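Local coordinates for protein thiol-activated cytolysin (Desulfobulbus propionicus, PDB 6NAL) that probably acts as a pore-forming toxin of the cholesterol-dependent cytolysin family, inserting into target membranes as an oligomeric beta-barrel, at residues G164-I167 against S168-K171. Sequence-based numbering, arbitrary orientation.
Sequences GCDI and SYLK
Asp166 and Tyr169 meet at an N-cap: this is a local contact round the start of helix 167-174, where the chain turns out of the loop after helix 156-163. Asp166 sits just before the first helical residue and swings its carboxylate forward to the first turn of the helix. With Asp166 CG anti to the backbone N (chi1 171°), Asp166 OD1 lies 3.3 Å from Tyr169 N, a weak capping bond that is noticeably bent. Asp166 OD1 is also 3.1 Å from Tyr169 CB and accepts a weak hydrogen bond from Ser65 N, while Asp166 OD2 is 3.5 Å from Ser168 CB. A negative carboxylate at this end of a helix would probably be favoured by the helix dipole. Backbone bonds take over from there: Leu170 N donates to Asp166 O (3.1 Å), and Lys171 N to Ile167 O at 2.7 Å.

Lying between strands 147-152 and 187-202 in the chain, the helix probably belongs to one of the helical clusters that in relatives pack beside the central antiparallel sheet and unfurl into membrane-spanning hairpins. On the buried side, Cys165 SG touches Leu170 CD2 at 4.0 Å, and both side chains rest on Leu159 of helix 156-163 and Phe245 of strand 232-250. Ile167 CG1 crosses the Lys171 chain at a slant, 4.0 Å from Lys171 CG. Tyr169 swings its ring away from the turn to meet His294, with its hydroxyl weakly hydrogen-bonded to Glu298.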
loop_
_atom_site.group_PDB
_atom_site.type_symbol
_atom_site.label_atom_id
_atom_site.label_comp_id
_atom_site.label_asym_id
_atom_site.label_seq_id
_atom_site.Cartn_x
_atom_site.Cartn_y
_atom_site.Cartn_z
ATOM N N GLY A 164 23.389 -6.813 -16.403
ATOM C CA GLY A 164 24.690 -6.631 -17.047
ATOM C C GLY A 164 24.979 -7.577 -18.194
ATOM O O GLY A 164 26.129 -8.002 -18.375
ATOM N N CYS A 165 23.979 -7.883 -19.005
ATOM C CA CYS A 165 24.152 -8.902 -20.025
ATOM C C CYS A 165 24.125 -8.292 -21.425
ATOM O O CYS A 165 23.865 -7.095 -21.618
ATOM C CB CYS A 165 23.068 -9.974 -19.878
ATOM S SG CYS A 165 21.404 -9.318 -20.168
ATOM N N ASP A 166 24.404 -9.161 -22.404
ATOM C CA ASP A 166 24.475 -8.789 -23.814
ATOM C C ASP A 166 23.076 -8.968 -24.386
ATOM O O ASP A 166 22.689 -10.076 -24.743
ATOM C CB ASP A 166 25.503 -9.646 -24.553
ATOM C CG ASP A 166 25.454 -9.453 -26.082
ATOM O OD1 ASP A 166 25.805 -10.450 -26.756
ATOM O OD2 ASP A 166 25.091 -8.336 -26.590
ATOM N N ILE A 167 22.303 -7.888 -24.466
ATOM C CA ILE A 167 20.916 -8.021 -24.892
ATOM C C ILE A 167 20.832 -8.736 -26.229
ATOM O O ILE A 167 19.943 -9.568 -26.460
ATOM C CB ILE A 167 20.249 -6.637 -24.973
ATOM C CG1 ILE A 167 18.727 -6.826 -24.901
ATOM C CG2 ILE A 167 20.660 -5.909 -26.277
ATOM C CD1 ILE A 167 18.174 -7.000 -23.495
ATOM N N SER A 168 21.741 -8.397 -27.138
ATOM C CA SER A 168 21.711 -8.966 -28.471
ATOM C C SER A 168 21.716 -10.488 -28.412
ATOM O O SER A 168 20.877 -11.140 -29.038
ATOM C CB SER A 168 22.901 -8.443 -29.266
ATOM O OG SER A 168 23.284 -9.375 -30.264
ATOM N N TYR A 169 22.659 -11.072 -27.658
ATOM C CA TYR A 169 22.704 -12.526 -27.472
ATOM C C TYR A 169 21.404 -13.048 -26.861
ATOM O O TYR A 169 20.797 -14.015 -27.348
ATOM C CB TYR A 169 23.897 -12.882 -26.576
ATOM C CG TYR A 169 24.113 -14.370 -26.309
ATOM C CD1 TYR A 169 24.739 -15.177 -27.251
ATOM C CD2 TYR A 169 23.718 -14.956 -25.095
ATOM C CE1 TYR A 169 24.955 -16.519 -27.014
ATOM C CE2 TYR A 169 23.928 -16.305 -24.850
ATOM C CZ TYR A 169 24.544 -17.081 -25.811
ATOM O OH TYR A 169 24.754 -18.416 -25.587
ATOM N N LEU A 170 20.953 -12.400 -25.796
ATOM C CA LEU A 170 19.813 -12.908 -25.057
ATOM C C LEU A 170 18.533 -12.755 -25.851
ATOM O O LEU A 170 17.582 -13.504 -25.622
ATOM C CB LEU A 170 19.689 -12.177 -23.732
ATOM C CG LEU A 170 18.929 -12.882 -22.624
ATOM C CD1 LEU A 170 19.784 -13.983 -22.086
ATOM C CD2 LEU A 170 18.587 -11.852 -21.565
ATOM N N LYS A 171 18.476 -11.779 -26.766
ATOM C CA LYS A 171 17.304 -11.646 -27.626
ATOM C C LYS A 171 17.236 -12.795 -28.617
ATOM O O LYS A 171 16.145 -13.350 -28.857
ATOM C CB LYS A 171 17.304 -10.269 -28.318
ATOM C CG LYS A 171 16.625 -9.205 -27.378
ATOM C CD LYS A 171 16.044 -8.029 -28.182
ATOM C CE LYS A 171 17.114 -7.341 -29.013
ATOM N NZ LYS A 171 16.547 -6.305 -29.934
#